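Local atomic coordinates of uncharacterized protein (Bacillus subtilis, PDB entry 5DQV), a protein that acts as a metal-dependent nucleotide pyrophosphohydrolase of the HD-domain superfamily, probably splitting nucleoside triphosphates at a bound metal ion. Residues A[14-19]-A[57-62]; A[34-39]-A[63-68]; A[47-52]-A[178-183]; A[130-135]-A[174-179]. All blocks are in the same frame, centred on the assembly; numbering follows the deposited sequence.

Contact 1 of 4, residues A[14-19]-A[57-62]; sequences DQIRTW and VETAAL
R17 and E58 meet between two helices that run nearly parallel, their segment axes 7° apart and 10.2 Å at closest approach. R17 NH2 donates to E58 OE2 at 2.9 Å in a salt bridge that lies close to the guanidinium plane but meets the carboxylate on its anti side. Both side chains are stretched out to get there: E58 sends CG anti to its backbone N (chi1 -169°) and stays extended, while R17 is extended from CG to NE. Helices 8-24 and 54-63 pack side by side in the all-helical HD-domain fold, and A40 of helix 33-50 touches both R17 and L62. Beside the ion pair L62 forks against the arginine, CD1 meeting R17 CG at 3.9 Å and CD2 lying over one guanidinium face. I16 divides its branches: CG2 rests on L62, and CD1 reaches T59 CG2 at 3.7 Å. T59 keeps its hydroxyl for the carbonyl of F55, one turn back.

Contact 2 of 4, residues A[34-39]-A[63-68]; sequences LHISRV and VHDLID. With NI (nickel (II) ion), chain C.
H35 and H64 meet at a nickel ion, and metal coordination is the leading interaction here. H35 NE2 binds the nickel at 2.2 Å and H64 NE2 at 2.0 Å, so the two rings come rim to rim, neither over the other, with planes at 62°. H64 reaches the ion with CG held between the backbone N and the carbonyl carbon (chi1 90°), an uncommon choice that turns its ring from the loop toward helix 33-50. Hydrogen bonds to outside residues fix both rings from behind: H35 ND1 pairs with D133, and H64 ND1 with the carbonyl of A61.

Polar and charged groups come next. D65 belongs to the metal site, but its OD1 stands 2.8 Å from the nickel, a long approach beside the two histidine bonds, while D65 OD2 lies 3.5 Å from H35 CD2 at the edge of that ring. Were D65 an alanine, the nickel would probably lose this nearby carboxylate and the H35 edge its acidic neighbour.

Apolar contacts complete the meeting. I36 CD1 packs on D65 CB at 4.0 Å, the two side chains running antiparallel, and V39 CG1 touches H64 CE1 at 4.1 Å. With D130 supplying another ligand, H35, the H64-D65 pair and D130 form the H...HD...D metal site that defines HD-domain hydrolases.

Contact 3 of 4, residues A[47-52]-A[178-183]; sequences GEKENA and TDTARE
E50 reaches from the last turn of helix 33-50 to the start of helix 179-202, where its carboxylate meets the first turn's N-H groups, one directly and one through a water. The first helix closes in a Schellman motif, N51 taking positive phi, while T178 is the N-cap of the second, its OG1 accepting from A181 N. The E50 and T180 side chains lie alongside, pointing opposite ways. The glutamate is bent at chi2 (-75°), which folds its carboxylate back over T178 CB, 3.6 Å from E50 CD. From there E50 OE2 accepts twice from one residue: T180 OG1 at 2.7 Å, on the anti lone pair, and T180 N at 3.0 Å, tilted 33° from the carboxylate plane. This double grip ties the glutamate to the positive end of the helix dipole, which would tend to favour its charged form. A glutamine here would probably leave the helix start without its negative partner. The K49 side chain passes T180 almost perpendicularly, its CB 3.3 Å from T180 OG1 before the rest of the lysine leads away. On the other oxygen, a water donates to E50 OE1 at 2.7 Å and accepts from D179 N at 3.0 Å.

Contact 4 of 4, residues A[130-135]-A[174-179]; sequences DRLDAI and DMMNTD. With NI (nickel (II) ion), chain C.
R131 and M176 have the nearest CA atoms, 7.9 Å apart, where the last part of helix 121-132, running into a type I turn from L132 to I135, faces an irregular loop. The meeting is carried by two methionines that reach different places. M176, bent at chi2 (-70°), brings its terminal methyl among three residues: M176 CE lies 3.8 Å from R131 CB, 3.9 Å from L132 CD2 and 4.2 Å from I135 CD1. L132 and I135 also pack on helix 179-202, which places the methyl beside that helix. M175 instead goes to the far end of the arginine. R131 is extended from CG to NE, and its NH1 comes 3.4 Å from M175 CB and equally near M175 SD, while M175 CE sits at the guanidinium edge, in its plane. These are van der Waals approaches to a charged group, with M175 lying on the exposed side of the contact. D128 accepts from the backbone N-H groups of N177 and T178, tying the loop to helix 121-132. One residue before R131, D130 turns the other way and binds nickel through OD1 at 2.2 Å, supplying the final aspartate of the HD-domain metal site.

Contacts 1, 2 and 4 are largely buried, whereas contact 3 lies at the surface, and the chemistry differs with place. Contact 1 joins two helices through apolar branches beside a single ion pair; contact 2 is centred on metal coordination, contact 4 on methionine packing, and contact 3 relies on a carboxylate and a water at a helix start. Contacts 2 and 4 share the nickel ion, and D133 of contact 4 acts as a second-shell partner of the ligand H35 and also pairs with R38. Helix 33-50 serves contact 2 near its start and contact 3 at its end. Contacts 3 and 4 share T178 and D179, so the loop packed by methionines leads directly into the capped helix.

Contact 1 of 4, residues A[14-19]-A[57-62]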
loop_
_atom_site.group_PDB
_atom_site.type_symbol
_atom_site.label_atom_id
_atom_site.label_comp_id
_atom_site.label_asym_id
_atom_site.label_seq_id
_atom_site.Cartn_x
_atom_site.Cartn_y
_atom_site.Cartn_z
ATOM N N ASP A 14 -29.662 -5.979 -9.159
ATOM C CA ASP A 14 -29.372 -4.576 -9.479
ATOM C C ASP A 14 -29.916 -3.665 -8.354
ATOM O O ASP A 14 -29.313 -2.648 -8.013
ATOM C CB ASP A 14 -29.962 -4.160 -10.834
ATOM C CG ASP A 14 -29.100 -4.570 -12.024
ATOM O OD1 ASP A 14 -27.849 -4.678 -11.942
ATOM O OD2 ASP A 14 -29.695 -4.778 -13.079
ATOM N N GLN A 15 -31.066 -4.026 -7.798
ATOM C CA GLN A 15 -31.628 -3.289 -6.674
ATOM C C GLN A 15 -30.755 -3.311 -5.463
ATOM O O GLN A 15 -30.470 -2.279 -4.837
ATOM C CB GLN A 15 -33.001 -3.860 -6.310
ATOM C CG GLN A 15 -33.751 -3.024 -5.297
ATOM C CD GLN A 15 -34.960 -2.302 -5.897
ATOM O OE1 GLN A 15 -35.753 -2.906 -6.577
ATOM N NE2 GLN A 15 -35.087 -1.035 -5.624
ATOM N N ILE A 16 -30.258 -4.505 -5.159
ATOM C CA ILE A 16 -29.387 -4.693 -3.996
ATOM C C ILE A 16 -28.087 -3.944 -4.222
ATOM O O ILE A 16 -27.620 -3.279 -3.313
ATOM C CB ILE A 16 -29.147 -6.163 -3.699
ATOM C CG1 ILE A 16 -30.463 -6.808 -3.285
ATOM C CG2 ILE A 16 -28.052 -6.358 -2.557
ATOM C CD1 ILE A 16 -30.471 -8.357 -3.373
ATOM N N ARG A 17 -27.558 -3.998 -5.451
ATOM C CA ARG A 17 -26.323 -3.293 -5.776
ATOM C C ARG A 17 -26.425 -1.798 -5.493
ATOM O O ARG A 17 -25.494 -1.197 -4.963
ATOM C CB ARG A 17 -25.923 -3.482 -7.254
ATOM C CG ARG A 17 -25.189 -4.701 -7.568
ATOM C CD ARG A 17 -24.869 -4.846 -9.057
ATOM N NE ARG A 17 -24.325 -6.179 -9.168
ATOM C CZ ARG A 17 -23.047 -6.509 -8.903
ATOM N NH1 ARG A 17 -22.136 -5.590 -8.618
ATOM N NH2 ARG A 17 -22.669 -7.771 -8.975
ATOM N N THR A 18 -27.533 -1.180 -5.899
ATOM C CA THR A 18 -27.659 0.283 -5.784
ATOM C C THR A 18 -27.797 0.621 -4.274
ATOM O O THR A 18 -27.262 1.596 -3.805
ATOM C CB THR A 18 -28.888 0.786 -6.547
ATOM O OG1 THR A 18 -28.793 0.415 -7.929
ATOM C CG2 THR A 18 -29.088 2.328 -6.404
ATOM N N TRP A 19 -28.561 -0.195 -3.548
ATOM C CA TRP A 19 -28.731 -0.037 -2.100
ATOM C C TRP A 19 -27.398 -0.067 -1.357
ATOM O O TRP A 19 -27.076 0.853 -0.602
ATOM C CB TRP A 19 -29.738 -1.060 -1.532
ATOM C CG TRP A 19 -29.746 -1.214 -0.073
ATOM C CD1 TRP A 19 -29.863 -0.227 0.857
ATOM C CD2 TRP A 19 -29.612 -2.444 0.651
ATOM N NE1 TRP A 19 -29.841 -0.773 2.153
ATOM C CE2 TRP A 19 -29.672 -2.125 2.044
ATOM C CE3 TRP A 19 -29.438 -3.788 0.264
ATOM C CZ2 TRP A 19 -29.579 -3.087 3.026
ATOM C CZ3 TRP A 19 -29.351 -4.727 1.234
ATOM C CH2 TRP A 19 -29.427 -4.379 2.618
ATOM N N VAL A 57 -25.294 -16.560 -3.891
ATOM C CA VAL A 57 -23.887 -16.185 -3.811
ATOM C C VAL A 57 -23.724 -14.682 -4.049
ATOM O O VAL A 57 -23.040 -13.983 -3.272
ATOM C CB VAL A 57 -23.046 -16.948 -4.825
ATOM C CG1 VAL A 57 -21.692 -16.225 -5.020
ATOM C CG2 VAL A 57 -22.842 -18.413 -4.370
ATOM N N GLU A 58 -24.387 -14.176 -5.098
ATOM C CA GLU A 58 -24.226 -12.755 -5.425
ATOM C C GLU A 58 -24.809 -11.845 -4.340
ATOM O O GLU A 58 -24.195 -10.837 -3.994
ATOM C CB GLU A 58 -24.839 -12.436 -6.756
ATOM C CG GLU A 58 -24.491 -11.080 -7.250
ATOM C CD GLU A 58 -25.060 -10.799 -8.599
ATOM O OE1 GLU A 58 -25.781 -11.661 -9.190
ATOM O OE2 GLU A 58 -24.843 -9.664 -9.034
ATOM N N THR A 59 -26.004 -12.163 -3.873
ATOM C CA THR A 59 -26.656 -11.429 -2.808
ATOM C C THR A 59 -25.866 -11.414 -1.524
ATOM O O THR A 59 -25.609 -10.328 -0.974
ATOM C CB THR A 59 -28.095 -11.913 -2.558
ATOM O OG1 THR A 59 -28.827 -11.807 -3.778
ATOM C CG2 THR A 59 -28.746 -11.055 -1.488
ATOM N N ALA A 60 -25.401 -12.588 -1.085
ATOM C CA ALA A 60 -24.527 -12.655 0.080
ATOM C C ALA A 60 -23.238 -11.892 -0.082
ATOM O O ALA A 60 -22.797 -11.158 0.824
ATOM C CB ALA A 60 -24.254 -14.141 0.473
ATOM N N ALA A 61 -22.648 -11.991 -1.261
ATOM C CA ALA A 61 -21.410 -11.249 -1.523
ATOM C C ALA A 61 -21.686 -9.774 -1.399
ATOM O O ALA A 61 -20.923 -9.035 -0.788
ATOM C CB ALA A 61 -20.859 -11.586 -2.920
ATOM N N LEU A 62 -22.800 -9.339 -1.982
ATOM C CA LEU A 62 -23.108 -7.890 -1.987
ATOM C C LEU A 62 -23.313 -7.363 -0.572
ATOM O O LEU A 62 -22.872 -6.266 -0.268
ATOM C CB LEU A 62 -24.292 -7.605 -2.858
ATOM C CG LEU A 62 -24.037 -7.715 -4.369
ATOM C CD1 LEU A 62 -25.376 -7.691 -5.124
ATOM C CD2 LEU A 62 -23.053 -6.565 -4.847
#

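Contact 2 of 4, residues A[34-39]-A[63-68]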
loop_
_atom_site.group_PDB
_atom_site.type_symbol
_atom_site.label_atom_id
_atom_site.label_comp_id
_atom_site.label_asym_id
_atom_site.label_seq_id
_atom_site.Cartn_x
_atom_site.Cartn_y
_atom_site.Cartn_z
ATOM N N LEU A 34 -15.848 -0.619 -3.649
ATOM C CA LEU A 34 -14.941 -1.236 -4.618
ATOM C C LEU A 34 -14.615 -2.695 -4.228
ATOM O O LEU A 34 -14.661 -3.579 -5.071
ATOM C CB LEU A 34 -13.685 -0.398 -4.788
ATOM C CG LEU A 34 -13.987 1.014 -5.365
ATOM C CD1 LEU A 34 -12.707 1.818 -5.631
ATOM C CD2 LEU A 34 -14.808 0.855 -6.635
ATOM N N HIS A 35 -14.344 -2.910 -2.940
ATOM C CA HIS A 35 -14.091 -4.238 -2.388
ATOM C C HIS A 35 -15.306 -5.121 -2.650
ATOM O O HIS A 35 -15.188 -6.227 -3.181
ATOM C CB HIS A 35 -13.770 -4.146 -0.869
ATOM C CG HIS A 35 -13.826 -5.470 -0.176
ATOM N ND1 HIS A 35 -12.925 -6.475 -0.431
ATOM C CD2 HIS A 35 -14.720 -5.983 0.699
ATOM C CE1 HIS A 35 -13.229 -7.530 0.304
ATOM N NE2 HIS A 35 -14.318 -7.256 0.995
ATOM N N ILE A 36 -16.496 -4.634 -2.278
ATOM C CA ILE A 36 -17.701 -5.422 -2.438
ATOM C C ILE A 36 -17.933 -5.790 -3.905
ATOM O O ILE A 36 -18.184 -6.922 -4.215
ATOM C CB ILE A 36 -18.909 -4.692 -1.828
ATOM C CG1 ILE A 36 -18.793 -4.772 -0.300
ATOM C CG2 ILE A 36 -20.189 -5.312 -2.364
ATOM C CD1 ILE A 36 -19.699 -3.766 0.369
ATOM N N SER A 37 -17.739 -4.845 -4.823
ATOM C CA SER A 37 -17.939 -5.133 -6.246
ATOM C C SER A 37 -16.996 -6.221 -6.743
ATOM O O SER A 37 -17.399 -7.151 -7.486
ATOM C CB SER A 37 -17.809 -3.846 -7.077
ATOM O OG SER A 37 -17.726 -4.146 -8.483
ATOM N N ARG A 38 -15.734 -6.148 -6.315
ATOM C CA ARG A 38 -14.751 -7.149 -6.718
ATOM C C ARG A 38 -15.131 -8.515 -6.150
ATOM O O ARG A 38 -15.029 -9.557 -6.830
ATOM C CB ARG A 38 -13.312 -6.767 -6.267
ATOM C CG ARG A 38 -12.719 -5.553 -6.941
ATOM C CD ARG A 38 -11.240 -5.344 -6.619
ATOM N NE ARG A 38 -10.998 -5.277 -5.180
ATOM C CZ ARG A 38 -10.948 -4.194 -4.436
ATOM N NH1 ARG A 38 -11.211 -3.006 -4.926
ATOM N NH2 ARG A 38 -10.730 -4.312 -3.147
ATOM N N VAL A 39 -15.512 -8.535 -4.879
ATOM C CA VAL A 39 -15.887 -9.789 -4.237
ATOM C C VAL A 39 -17.112 -10.428 -4.872
ATOM O O VAL A 39 -17.095 -11.627 -5.115
ATOM C CB VAL A 39 -16.025 -9.650 -2.736
ATOM C CG1 VAL A 39 -16.650 -10.932 -2.126
ATOM C CG2 VAL A 39 -14.727 -9.278 -2.158
ATOM N N VAL A 63 -23.959 -8.137 0.308
ATOM C CA VAL A 63 -24.266 -7.625 1.669
ATOM C C VAL A 63 -23.325 -8.111 2.747
ATOM O O VAL A 63 -23.507 -7.745 3.915
ATOM C CB VAL A 63 -25.750 -7.898 2.071
ATOM C CG1 VAL A 63 -26.717 -7.291 0.982
ATOM C CG2 VAL A 63 -25.997 -9.452 2.258
ATOM N N HIS A 64 -22.269 -8.840 2.354
ATOM C CA HIS A 64 -21.427 -9.579 3.313
ATOM C C HIS A 64 -20.779 -8.656 4.346
ATOM O O HIS A 64 -20.564 -9.083 5.485
ATOM C CB HIS A 64 -20.383 -10.487 2.573
ATOM C CG HIS A 64 -19.062 -9.840 2.266
ATOM N ND1 HIS A 64 -18.821 -9.143 1.101
ATOM C CD2 HIS A 64 -17.883 -9.835 2.954
ATOM C CE1 HIS A 64 -17.581 -8.672 1.108
ATOM N NE2 HIS A 64 -16.986 -9.078 2.226
ATOM N N ASP A 65 -20.543 -7.396 3.987
ATOM C CA ASP A 65 -19.827 -6.447 4.847
ATOM C C ASP A 65 -20.725 -5.516 5.662
ATOM O O ASP A 65 -20.195 -4.727 6.486
ATOM C CB ASP A 65 -19.032 -5.434 3.977
ATOM C CG ASP A 65 -17.592 -5.790 3.772
ATOM O OD1 ASP A 65 -17.130 -6.937 4.078
ATOM O OD2 ASP A 65 -16.913 -4.864 3.240
ATOM N N LEU A 66 -22.033 -5.492 5.388
ATOM C CA LEU A 66 -22.863 -4.379 5.836
ATOM C C LEU A 66 -22.997 -4.441 7.370
ATOM O O LEU A 66 -23.234 -3.427 7.986
ATOM C CB LEU A 66 -24.246 -4.394 5.204
ATOM C CG LEU A 66 -24.383 -4.096 3.698
ATOM C CD1 LEU A 66 -25.829 -4.185 3.359
ATOM C CD2 LEU A 66 -23.806 -2.711 3.355
ATOM N N ILE A 67 -22.859 -5.637 7.922
ATOM C CA ILE A 67 -22.976 -5.857 9.361
ATOM C C ILE A 67 -21.640 -5.967 10.095
ATOM O O ILE A 67 -21.612 -6.211 11.293
ATOM C CB ILE A 67 -23.840 -7.087 9.668
ATOM C CG1 ILE A 67 -23.166 -8.412 9.262
ATOM C CG2 ILE A 67 -25.174 -6.968 8.947
ATOM C CD1 ILE A 67 -23.868 -9.685 9.884
ATOM N N ASP A 68 -20.542 -5.785 9.364
ATOM C CA ASP A 68 -19.219 -6.139 9.878
ATOM C C ASP A 68 -18.807 -5.033 10.856
ATOM O O ASP A 68 -19.033 -3.832 10.640
ATOM C CB ASP A 68 -18.251 -6.336 8.696
ATOM C CG ASP A 68 -16.838 -6.827 9.115
ATOM O OD1 ASP A 68 -16.082 -6.055 9.700
ATOM O OD2 ASP A 68 -16.473 -7.961 8.794
HETATM NI NI NI C . -15.166 -8.374 2.646
#

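Contact 3 of 4, residues A[47-52]-A[178-183]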
loop_
_atom_site.group_PDB
_atom_site.type_symbol
_atom_site.label_atom_id
_atom_site.label_comp_id
_atom_site.label_asym_id
_atom_site.label_seq_id
_atom_site.Cartn_x
_atom_site.Cartn_y
_atom_site.Cartn_z
ATOM N N GLY A 47 -18.758 -19.493 -8.010
ATOM C CA GLY A 47 -20.052 -20.074 -7.864
ATOM C C GLY A 47 -20.523 -20.807 -9.090
ATOM O O GLY A 47 -21.057 -21.931 -9.001
ATOM N N GLU A 48 -20.270 -20.220 -10.253
ATOM C CA GLU A 48 -20.638 -20.872 -11.497
ATOM C C GLU A 48 -19.799 -22.133 -11.754
ATOM O O GLU A 48 -20.346 -23.182 -12.084
ATOM C CB GLU A 48 -20.616 -19.875 -12.682
ATOM C CG GLU A 48 -21.169 -20.514 -13.995
ATOM C CD GLU A 48 -20.130 -21.293 -14.818
ATOM O OE1 GLU A 48 -18.915 -21.027 -14.649
ATOM O OE2 GLU A 48 -20.520 -22.158 -15.670
ATOM N N LYS A 49 -18.489 -22.059 -11.543
ATOM C CA LYS A 49 -17.619 -23.230 -11.665
ATOM C C LYS A 49 -17.990 -24.318 -10.671
ATOM O O LYS A 49 -17.864 -25.504 -10.979
ATOM C CB LYS A 49 -16.146 -22.846 -11.454
ATOM C CG LYS A 49 -15.571 -21.839 -12.490
ATOM C CD LYS A 49 -15.435 -22.468 -13.817
ATOM C CE LYS A 49 -14.717 -21.569 -14.777
ATOM N NZ LYS A 49 -14.809 -22.172 -16.112
ATOM N N GLU A 50 -18.433 -23.910 -9.484
ATOM C CA GLU A 50 -18.707 -24.860 -8.391
ATOM C C GLU A 50 -20.164 -25.347 -8.367
ATOM O O GLU A 50 -20.527 -26.147 -7.531
ATOM C CB GLU A 50 -18.318 -24.213 -7.057
ATOM C CG GLU A 50 -16.811 -23.967 -6.913
ATOM C CD GLU A 50 -16.039 -25.221 -6.630
ATOM O OE1 GLU A 50 -16.564 -26.118 -5.891
ATOM O OE2 GLU A 50 -14.913 -25.350 -7.151
ATOM N N ASN A 51 -20.991 -24.836 -9.281
ATOM C CA ASN A 51 -22.434 -25.138 -9.341
ATOM C C ASN A 51 -23.167 -24.788 -8.068
ATOM O O ASN A 51 -24.019 -25.557 -7.621
ATOM C CB ASN A 51 -22.674 -26.632 -9.639
ATOM C CG ASN A 51 -22.372 -26.997 -11.060
ATOM O OD1 ASN A 51 -21.400 -27.685 -11.335
ATOM N ND2 ASN A 51 -23.222 -26.561 -11.967
ATOM N N ALA A 52 -22.845 -23.632 -7.486
ATOM C CA ALA A 52 -23.506 -23.147 -6.298
ATOM C C ALA A 52 -24.703 -22.311 -6.765
ATOM O O ALA A 52 -24.824 -22.012 -7.958
ATOM C CB ALA A 52 -22.536 -22.326 -5.467
ATOM N N THR A 178 -12.993 -23.957 -1.791
ATOM C CA THR A 178 -13.370 -24.604 -3.059
ATOM C C THR A 178 -12.136 -24.885 -3.896
ATOM O O THR A 178 -11.116 -24.189 -3.766
ATOM C CB THR A 178 -14.376 -23.734 -3.861
ATOM O OG1 THR A 178 -13.775 -22.477 -4.213
ATOM C CG2 THR A 178 -15.641 -23.444 -3.033
ATOM N N ASP A 179 -12.250 -25.907 -4.748
ATOM C CA ASP A 179 -11.241 -26.214 -5.739
ATOM C C ASP A 179 -10.979 -25.008 -6.651
ATOM O O ASP A 179 -9.812 -24.691 -6.910
ATOM C CB ASP A 179 -11.664 -27.436 -6.571
ATOM C CG ASP A 179 -11.614 -28.746 -5.762
ATOM O OD1 ASP A 179 -10.982 -28.749 -4.676
ATOM O OD2 ASP A 179 -12.207 -29.754 -6.220
ATOM N N THR A 180 -12.048 -24.332 -7.092
ATOM C CA THR A 180 -11.903 -23.198 -7.989
ATOM C C THR A 180 -11.097 -22.083 -7.318
ATOM O O THR A 180 -10.144 -21.542 -7.893
ATOM C CB THR A 180 -13.260 -22.657 -8.469
ATOM O OG1 THR A 180 -13.966 -23.712 -9.134
ATOM C CG2 THR A 180 -13.049 -21.471 -9.463
ATOM N N ALA A 181 -11.475 -21.744 -6.094
ATOM C CA ALA A 181 -10.763 -20.720 -5.330
ATOM C C ALA A 181 -9.321 -21.116 -5.048
ATOM O O ALA A 181 -8.421 -20.267 -5.094
ATOM C CB ALA A 181 -11.499 -20.402 -3.998
ATOM N N ARG A 182 -9.097 -22.393 -4.736
ATOM C CA ARG A 182 -7.758 -22.847 -4.440
ATOM C C ARG A 182 -6.840 -22.615 -5.655
ATOM O O ARG A 182 -5.697 -22.171 -5.522
ATOM C CB ARG A 182 -7.752 -24.326 -4.026
ATOM C CG ARG A 182 -6.707 -24.644 -3.041
ATOM C CD ARG A 182 -6.856 -26.044 -2.443
ATOM N NE ARG A 182 -7.934 -26.064 -1.443
ATOM C CZ ARG A 182 -9.080 -26.719 -1.541
ATOM N NH1 ARG A 182 -9.366 -27.465 -2.605
ATOM N NH2 ARG A 182 -9.957 -26.628 -0.552
ATOM N N GLU A 183 -7.374 -22.885 -6.828
ATOM C CA GLU A 183 -6.631 -22.688 -8.055
ATOM C C GLU A 183 -6.302 -21.208 -8.250
ATOM O O GLU A 183 -5.151 -20.868 -8.518
ATOM C CB GLU A 183 -7.437 -23.222 -9.225
ATOM C CG GLU A 183 -6.640 -23.402 -10.448
ATOM C CD GLU A 183 -7.404 -24.173 -11.504
ATOM O OE1 GLU A 183 -8.285 -24.990 -11.153
ATOM O OE2 GLU A 183 -7.098 -23.959 -12.697
HETATM O O HOH W 1 -14.792 -27.537 -4.509
#

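Contact 4 of 4, residues A[130-135]-A[174-179]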
loop_
_atom_site.group_PDB
_atom_site.type_symbol
_atom_site.label_atom_id
_atom_site.label_comp_id
_atom_site.label_asym_id
_atom_site.label_seq_id
_atom_site.Cartn_x
_atom_site.Cartn_y
_atom_site.Cartn_z
ATOM N N ASP A 130 -13.856 -13.387 -0.760
ATOM C CA ASP A 130 -13.487 -12.324 0.152
ATOM C C ASP A 130 -11.996 -12.463 0.470
ATOM O O ASP A 130 -11.232 -11.452 0.539
ATOM C CB ASP A 130 -14.367 -12.453 1.410
ATOM C CG ASP A 130 -14.373 -11.247 2.260
ATOM O OD1 ASP A 130 -14.229 -10.157 1.769
ATOM O OD2 ASP A 130 -14.534 -11.385 3.467
ATOM N N ARG A 131 -11.559 -13.707 0.699
ATOM C CA ARG A 131 -10.141 -13.949 0.980
ATOM C C ARG A 131 -9.226 -13.777 -0.227
ATOM O O ARG A 131 -8.123 -13.269 -0.111
ATOM C CB ARG A 131 -9.936 -15.322 1.683
ATOM C CG ARG A 131 -10.542 -15.283 3.040
ATOM C CD ARG A 131 -10.316 -16.524 3.779
ATOM N NE ARG A 131 -11.023 -16.479 5.038
ATOM C CZ ARG A 131 -10.749 -17.228 6.093
ATOM N NH1 ARG A 131 -9.719 -18.061 6.071
ATOM N NH2 ARG A 131 -11.491 -17.114 7.189
ATOM N N LEU A 132 -9.692 -14.157 -1.392
ATOM C CA LEU A 132 -8.935 -13.919 -2.616
ATOM C C LEU A 132 -8.628 -12.421 -2.782
ATOM O O LEU A 132 -7.517 -12.035 -3.222
ATOM C CB LEU A 132 -9.688 -14.472 -3.818
ATOM C CG LEU A 132 -9.690 -15.990 -4.025
ATOM C CD1 LEU A 132 -10.598 -16.438 -5.148
ATOM C CD2 LEU A 132 -8.235 -16.502 -4.279
ATOM N N ASP A 133 -9.579 -11.555 -2.381
ATOM C CA ASP A 133 -9.399 -10.115 -2.559
ATOM C C ASP A 133 -8.337 -9.565 -1.571
ATOM O O ASP A 133 -7.909 -8.440 -1.696
ATOM C CB ASP A 133 -10.748 -9.371 -2.386
ATOM C CG ASP A 133 -10.705 -7.938 -2.850
ATOM O OD1 ASP A 133 -10.484 -7.723 -4.048
ATOM O OD2 ASP A 133 -10.956 -7.004 -2.030
ATOM N N ALA A 134 -7.901 -10.381 -0.604
ATOM C CA ALA A 134 -6.956 -9.973 0.423
ATOM C C ALA A 134 -5.520 -10.450 0.078
ATOM O O ALA A 134 -4.596 -10.215 0.851
ATOM C CB ALA A 134 -7.384 -10.531 1.818
ATOM N N ILE A 135 -5.366 -11.135 -1.049
ATOM C CA ILE A 135 -4.068 -11.627 -1.496
ATOM C C ILE A 135 -3.815 -11.184 -2.950
ATOM O O ILE A 135 -4.678 -10.562 -3.574
ATOM C CB ILE A 135 -3.898 -13.167 -1.325
ATOM C CG1 ILE A 135 -4.913 -13.979 -2.128
ATOM C CG2 ILE A 135 -3.971 -13.576 0.173
ATOM C CD1 ILE A 135 -4.686 -15.506 -2.054
ATOM N N ASP A 174 -4.082 -21.580 2.463
ATOM C CA ASP A 174 -4.350 -22.832 3.129
ATOM C C ASP A 174 -5.802 -22.981 3.575
ATOM O O ASP A 174 -6.191 -24.070 3.936
ATOM C CB ASP A 174 -3.479 -22.999 4.377
ATOM C CG ASP A 174 -1.990 -22.977 4.064
ATOM O OD1 ASP A 174 -1.596 -23.620 3.071
ATOM O OD2 ASP A 174 -1.251 -22.298 4.795
ATOM N N MET A 175 -6.567 -21.895 3.614
ATOM C CA MET A 175 -7.945 -21.959 4.182
ATOM C C MET A 175 -9.041 -21.779 3.135
ATOM O O MET A 175 -10.204 -21.593 3.468
ATOM C CB MET A 175 -8.104 -20.917 5.312
ATOM C CG MET A 175 -7.178 -21.190 6.572
ATOM S SD MET A 175 -7.018 -19.620 7.517
ATOM C CE MET A 175 -8.336 -20.009 8.654
ATOM N N MET A 176 -8.673 -21.882 1.869
ATOM C CA MET A 176 -9.638 -21.804 0.775
ATOM C C MET A 176 -10.499 -23.058 0.832
ATOM O O MET A 176 -9.988 -24.197 1.041
ATOM C CB MET A 176 -8.898 -21.672 -0.560
ATOM C CG MET A 176 -8.159 -20.338 -0.718
ATOM S SD MET A 176 -9.276 -18.899 -0.914
ATOM C CE MET A 176 -7.994 -17.711 -0.564
ATOM N N ASN A 177 -11.817 -22.836 0.668
ATOM C CA ASN A 177 -12.798 -23.868 0.674
ATOM C C ASN A 177 -12.925 -24.657 -0.664
ATOM O O ASN A 177 -13.003 -25.880 -0.659
ATOM C CB ASN A 177 -14.156 -23.279 1.049
ATOM C CG ASN A 177 -14.162 -22.672 2.448
ATOM O OD1 ASN A 177 -14.046 -23.401 3.465
ATOM N ND2 ASN A 177 -14.389 -21.340 2.512
ATOM N N THR A 178 -12.993 -23.957 -1.791
ATOM C CA THR A 178 -13.370 -24.604 -3.059
ATOM C C THR A 178 -12.136 -24.885 -3.896
ATOM O O THR A 178 -11.116 -24.189 -3.766
ATOM C CB THR A 178 -14.376 -23.734 -3.861
ATOM O OG1 THR A 178 -13.775 -22.477 -4.213
ATOM C CG2 THR A 178 -15.641 -23.444 -3.033
ATOM N N ASP A 179 -12.250 -25.907 -4.748
ATOM C CA ASP A 179 -11.241 -26.214 -5.739
ATOM C C ASP A 179 -10.979 -25.008 -6.651
ATOM O O ASP A 179 -9.812 -24.691 -6.910
ATOM C CB ASP A 179 -11.664 -27.436 -6.571
ATOM C CG ASP A 179 -11.614 -28.746 -5.762
ATOM O OD1 ASP A 179 -10.982 -28.749 -4.676
ATOM O OD2 ASP A 179 -12.207 -29.754 -6.220
HETATM NI NI NI C . -15.166 -8.374 2.646
#